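Local coordinates for arginyl-tRNA synthetase, putative (Plasmodium falciparum, PDB 5JLD), which probably joins L-arginine to its cognate tRNA at the expense of ATP, as a class I aminoacyl-tRNA synthetase of the malaria parasite, at residues 503-508 against 567-572; 513-518 against 546-551. All blocks are in the same frame, centred on the assembly; numbering follows the deposited sequence.

Interaction 1: residues 503-508 against 567-572; sequences DELSLT and RLLLCS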
loop_
_atom_site.group_PDB
_atom_site.type_symbol
_atom_site.label_atom_id
_atom_site.label_comp_id
_atom_site.label_asym_id
_atom_site.label_seq_id
_atom_site.Cartn_x
_atom_site.Cartn_y
_atom_site.Cartn_z
ATOM N N ASP A 503 23.908 -5.510 24.288
ATOM C CA ASP A 503 24.558 -4.429 25.008
ATOM C C ASP A 503 25.920 -4.052 24.406
ATOM O O ASP A 503 26.648 -3.222 24.968
ATOM C CB ASP A 503 24.712 -4.791 26.486
ATOM C CG ASP A 503 23.410 -4.639 27.267
ATOM O OD1 ASP A 503 22.606 -3.740 26.930
ATOM O OD2 ASP A 503 23.205 -5.407 28.232
ATOM N N GLU A 504 26.266 -4.654 23.269
ATOM C CA GLU A 504 27.461 -4.230 22.549
ATOM C C GLU A 504 27.174 -2.902 21.882
ATOM O O GLU A 504 28.080 -2.118 21.591
ATOM C CB GLU A 504 27.888 -5.263 21.508
ATOM C CG GLU A 504 28.567 -6.488 22.091
ATOM C CD GLU A 504 29.975 -6.208 22.570
ATOM O OE1 GLU A 504 30.506 -5.121 22.269
ATOM O OE2 GLU A 504 30.549 -7.080 23.254
ATOM N N LEU A 505 25.890 -2.648 21.670
ATOM C CA LEU A 505 25.438 -1.550 20.836
ATOM C C LEU A 505 25.886 -0.199 21.359
ATOM O O LEU A 505 25.503 0.211 22.450
ATOM C CB LEU A 505 23.913 -1.591 20.714
ATOM C CG LEU A 505 23.301 -0.939 19.480
ATOM C CD1 LEU A 505 23.855 -1.563 18.206
ATOM C CD2 LEU A 505 21.799 -1.093 19.537
ATOM N N SER A 506 26.708 0.483 20.568
ATOM C CA SER A 506 27.181 1.816 20.909
ATOM C C SER A 506 27.289 2.695 19.670
ATOM O O SER A 506 28.129 2.476 18.784
ATOM C CB SER A 506 28.534 1.758 21.631
ATOM O OG SER A 506 28.504 0.795 22.664
ATOM N N LEU A 507 26.441 3.710 19.639
ATOM C CA LEU A 507 26.356 4.614 18.510
ATOM C C LEU A 507 27.307 5.789 18.742
ATOM O O LEU A 507 26.931 6.824 19.293
ATOM C CB LEU A 507 24.909 5.065 18.326
ATOM C CG LEU A 507 23.937 3.874 18.411
ATOM C CD1 LEU A 507 22.496 4.307 18.287
ATOM C CD2 LEU A 507 24.260 2.809 17.363
ATOM N N THR A 508 28.547 5.603 18.304
ATOM C CA THR A 508 29.640 6.506 18.621
ATOM C C THR A 508 29.835 7.568 17.545
ATOM O O THR A 508 30.382 8.639 17.810
ATOM C CB THR A 508 30.963 5.717 18.815
ATOM O OG1 THR A 508 31.271 4.972 17.627
ATOM C CG2 THR A 508 30.828 4.738 19.963
ATOM N N ARG A 567 28.895 -2.686 15.515
ATOM C CA ARG A 567 28.662 -2.433 14.089
ATOM C C ARG A 567 27.978 -3.627 13.405
ATOM O O ARG A 567 27.086 -3.445 12.596
ATOM C CB ARG A 567 29.965 -2.095 13.367
ATOM C CG ARG A 567 30.519 -0.721 13.768
ATOM C CD ARG A 567 31.513 -0.167 12.769
ATOM N NE ARG A 567 32.795 -0.866 12.795
ATOM C CZ ARG A 567 33.749 -0.706 13.717
ATOM N NH1 ARG A 567 33.585 0.121 14.752
ATOM N NH2 ARG A 567 34.871 -1.400 13.610
ATOM N N LEU A 568 28.406 -4.839 13.739
ATOM C CA LEU A 568 27.818 -6.038 13.162
ATOM C C LEU A 568 26.342 -6.146 13.540
ATOM O O LEU A 568 25.494 -6.498 12.716
ATOM C CB LEU A 568 28.577 -7.279 13.624
ATOM C CG LEU A 568 28.554 -8.436 12.628
ATOM C CD1 LEU A 568 29.335 -8.058 11.368
ATOM C CD2 LEU A 568 29.120 -9.701 13.266
ATOM N N LEU A 569 26.051 -5.829 14.795
ATOM C CA LEU A 569 24.682 -5.783 15.287
ATOM C C LEU A 569 23.844 -4.797 14.475
ATOM O O LEU A 569 22.697 -5.099 14.077
ATOM C CB LEU A 569 24.670 -5.406 16.771
ATOM C CG LEU A 569 23.833 -6.270 17.716
ATOM C CD1 LEU A 569 24.043 -7.749 17.440
ATOM C CD2 LEU A 569 24.166 -5.939 19.159
ATOM N N LEU A 570 24.419 -3.622 14.221
ATOM C CA LEU A 570 23.745 -2.629 13.381
ATOM C C LEU A 570 23.475 -3.191 11.990
ATOM O O LEU A 570 22.417 -2.947 11.397
ATOM C CB LEU A 570 24.578 -1.347 13.264
ATOM C CG LEU A 570 24.090 -0.185 14.126
ATOM C CD1 LEU A 570 25.078 0.968 14.101
ATOM C CD2 LEU A 570 22.710 0.271 13.680
ATOM N N CYS A 571 24.452 -3.928 11.470
ATOM C CA CYS A 571 24.305 -4.561 10.171
ATOM C C CYS A 571 23.123 -5.551 10.183
ATOM O O CYS A 571 22.354 -5.615 9.234
ATOM C CB CYS A 571 25.600 -5.268 9.774
ATOM S SG CYS A 571 26.970 -4.171 9.297
ATOM N N SER A 572 22.988 -6.302 11.274
ATOM C CA SER A 572 21.947 -7.324 11.418
ATOM C C SER A 572 20.554 -6.708 11.466
ATOM O O SER A 572 19.622 -7.130 10.743
ATOM C CB SER A 572 22.206 -8.147 12.684
ATOM O OG SER A 572 21.465 -9.346 12.712
#

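Interaction 2: residues 513-518 against 546-551; sequences INLGLH and TTTFTA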
loop_
_atom_site.group_PDB
_atom_site.type_symbol
_atom_site.label_atom_id
_atom_site.label_comp_id
_atom_site.label_asym_id
_atom_site.label_seq_id
_atom_site.Cartn_x
_atom_site.Cartn_y
_atom_site.Cartn_z
ATOM N N ILE A 513 24.437 7.016 14.832
ATOM C CA ILE A 513 23.287 7.762 15.329
ATOM C C ILE A 513 22.229 7.882 14.241
ATOM O O ILE A 513 21.070 7.550 14.461
ATOM C CB ILE A 513 23.672 9.188 15.809
ATOM C CG1 ILE A 513 24.484 9.126 17.101
ATOM C CG2 ILE A 513 22.424 10.023 16.049
ATOM C CD1 ILE A 513 23.712 8.526 18.269
ATOM N N ASN A 514 22.640 8.349 13.066
ATOM C CA ASN A 514 21.700 8.573 11.960
ATOM C C ASN A 514 21.015 7.288 11.456
ATOM O O ASN A 514 19.797 7.278 11.160
ATOM C CB ASN A 514 22.420 9.256 10.798
ATOM C CG ASN A 514 22.593 10.746 11.015
ATOM O OD1 ASN A 514 22.215 11.277 12.056
ATOM N ND2 ASN A 514 23.174 11.428 10.029
ATOM N N LEU A 515 21.802 6.216 11.359
ATOM C CA LEU A 515 21.257 4.917 11.001
ATOM C C LEU A 515 20.233 4.457 12.048
ATOM O O LEU A 515 19.118 4.052 11.704
ATOM C CB LEU A 515 22.386 3.889 10.838
ATOM C CG LEU A 515 21.919 2.468 10.491
ATOM C CD1 LEU A 515 21.000 2.527 9.277
ATOM C CD2 LEU A 515 23.080 1.544 10.219
ATOM N N GLY A 516 20.611 4.550 13.324
ATOM C CA GLY A 516 19.715 4.203 14.422
ATOM C C GLY A 516 18.395 4.948 14.327
ATOM O O GLY A 516 17.301 4.351 14.405
ATOM N N LEU A 517 18.501 6.256 14.120
ATOM C CA LEU A 517 17.340 7.118 13.989
ATOM C C LEU A 517 16.424 6.628 12.867
ATOM O O LEU A 517 15.213 6.395 13.070
ATOM C CB LEU A 517 17.767 8.562 13.709
ATOM C CG LEU A 517 16.622 9.513 13.335
ATOM C CD1 LEU A 517 15.641 9.618 14.488
ATOM C CD2 LEU A 517 17.132 10.907 12.934
ATOM N N HIS A 518 17.014 6.466 11.686
ATOM C CA HIS A 518 16.217 6.085 10.554
ATOM C C HIS A 518 15.490 4.765 10.830
ATOM O O HIS A 518 14.297 4.641 10.557
ATOM C CB HIS A 518 17.053 5.977 9.293
ATOM C CG HIS A 518 16.216 5.968 8.049
ATOM N ND1 HIS A 518 15.564 7.094 7.591
ATOM C CD2 HIS A 518 15.882 4.967 7.198
ATOM C CE1 HIS A 518 14.890 6.796 6.494
ATOM N NE2 HIS A 518 15.061 5.509 6.238
ATOM N N THR A 546 18.832 2.329 2.758
ATOM C CA THR A 546 20.008 1.797 2.105
ATOM C C THR A 546 21.085 2.877 2.092
ATOM O O THR A 546 22.225 2.608 2.478
ATOM C CB THR A 546 19.692 1.261 0.672
ATOM O OG1 THR A 546 19.522 2.345 -0.246
ATOM C CG2 THR A 546 18.423 0.397 0.694
ATOM N N THR A 547 20.736 4.117 1.756
ATOM C CA THR A 547 21.814 5.103 1.573
ATOM C C THR A 547 22.417 5.458 2.920
ATOM O O THR A 547 23.650 5.526 3.077
ATOM C CB THR A 547 21.336 6.375 0.875
ATOM O OG1 THR A 547 20.310 6.984 1.661
ATOM C CG2 THR A 547 20.804 6.062 -0.541
ATOM N N THR A 548 21.543 5.665 3.900
ATOM C CA THR A 548 22.001 5.908 5.250
ATOM C C THR A 548 22.968 4.794 5.619
ATOM O O THR A 548 24.081 5.071 6.107
ATOM C CB THR A 548 20.842 5.974 6.241
ATOM O OG1 THR A 548 19.964 7.032 5.848
ATOM C CG2 THR A 548 21.355 6.245 7.656
ATOM N N PHE A 549 22.594 3.551 5.284
ATOM C CA PHE A 549 23.426 2.423 5.674
ATOM C C PHE A 549 24.779 2.573 5.002
ATOM O O PHE A 549 25.832 2.425 5.635
ATOM C CB PHE A 549 22.810 1.060 5.308
ATOM C CG PHE A 549 23.740 -0.092 5.576
ATOM C CD1 PHE A 549 23.801 -0.670 6.842
ATOM C CD2 PHE A 549 24.612 -0.548 4.589
ATOM C CE1 PHE A 549 24.690 -1.705 7.113
ATOM C CE2 PHE A 549 25.505 -1.577 4.851
ATOM C CZ PHE A 549 25.545 -2.160 6.118
ATOM N N THR A 550 24.747 2.887 3.717
ATOM C CA THR A 550 25.975 3.030 2.963
ATOM C C THR A 550 26.870 4.059 3.639
ATOM O O THR A 550 28.070 3.841 3.788
ATOM C CB THR A 550 25.702 3.442 1.503
ATOM O OG1 THR A 550 24.984 2.391 0.850
ATOM C CG2 THR A 550 27.021 3.701 0.758
ATOM N N ALA A 551 26.263 5.160 4.081
ATOM C CA ALA A 551 27.037 6.241 4.678
ATOM C C ALA A 551 27.694 5.744 5.957
ATOM O O ALA A 551 28.833 6.105 6.268
ATOM C CB ALA A 551 26.162 7.450 4.956
#

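Interaction 1: residues 503-508 against 567-572
Leu505 and Leu507 reach from a loop to one side of a helix, where Leu569 and Leu570 receive them, and the contact is made by aliphatic side chains. Leu505 CD1 touches two helical residues at once: the methyl lies 4.2 Å from Leu569 CB and 4.3 Å from Leu570 CG, so a single branch bridges two consecutive helical residues. CG of Leu505 stands anti to the backbone N (chi1 -155°), which brings the branched end closer to the helix than its CB alone would come. Further along the loop, Leu507 CD2 meets Leu570 CD1 methyl to methyl at 3.8 Å, the two side chains crossing at a slant. At the other end the contact thins out, with Glu504 CB 4.5 Å from Leu569 CD2. The carboxylate of Glu504 turns away from the helix, so its aliphatic base can border Leu569 without burying charge. Leucine suits these buried places because its forked end fills space between an irregular chain and a helix without asking for polar partners.

Polar interactions hold the loop from beyond the two segments. Ser506, between the two contacting leucines, has its backbone bonded to Ser566 OG through N and to Asn563 ND2 through O, while Leu507 N bonds to Glu103 OE2. Leu507 is also the centre of an inverse gamma turn.

In the fold, the loop links helix 476-492 to helix 510-520 and lies against helix 564-584; Leu570 also touches Phe552 of helix 536-556.

Interaction 2: residues 513-518 against 546-551
Helices 513-518 and 546-551 run nearly antiparallel, their axes 9.2 Å apart at closest approach with a crossing angle of -159°, and Leu515 and Thr548 are the nearest pair, CA atoms 5.9 Å apart. Thr548 drives its CG2 methyl into the opposing backbone, 3.6 Å from Leu515 CA and 4.0 Å from Asn514 C. Its chi1 of -60° sets OG1 beside the backbone N and swings CG2 to the far side from it, and OG1 bonds to Asp544 O within its own helix. A beta-branched threonine therefore suits this close approach: it offers a short methyl to the neighbour and settles its hydroxyl at home. Leu515 answers with CD1, 4.1 Å from the same Thr548 CG2, and with CD2, 4.1 Å from Phe549 CD1. The Leu515 and Phe549 side chains lie alongside each other, pointing the same way, toward helix 564-584, where both touch Thr574. At the more polar end, His518 borders Thr548 while its ring stacks on Tyr541. Such antiparallel packing, a small side chain against one helix and larger apolar ones directed inward, is in keeping with the all-helical bundle of the DALR anticodon-binding domain.

Both contacts belong to the DALR anticodon-binding region and meet in a shared interior. Leu570 CD2 of interaction 1 packs on Leu515 CD2 of interaction 2 at 3.7 Å, and Cys571 SG lies 4.0 Å from Phe549 CE1, so helix 564-584 adjoins both partners of the helix pair. Interaction 1 sets a loop against a helix, and four of its five touching residues are buried. Interaction 2 pairs two regular helices and is only partly buried, with threonine, asparagine and histidine beside its leucine and phenylalanine. The 503-508 loop leads into helix 510-520, and Leu507 CB touches Ile513 CD1 where the two contacts join.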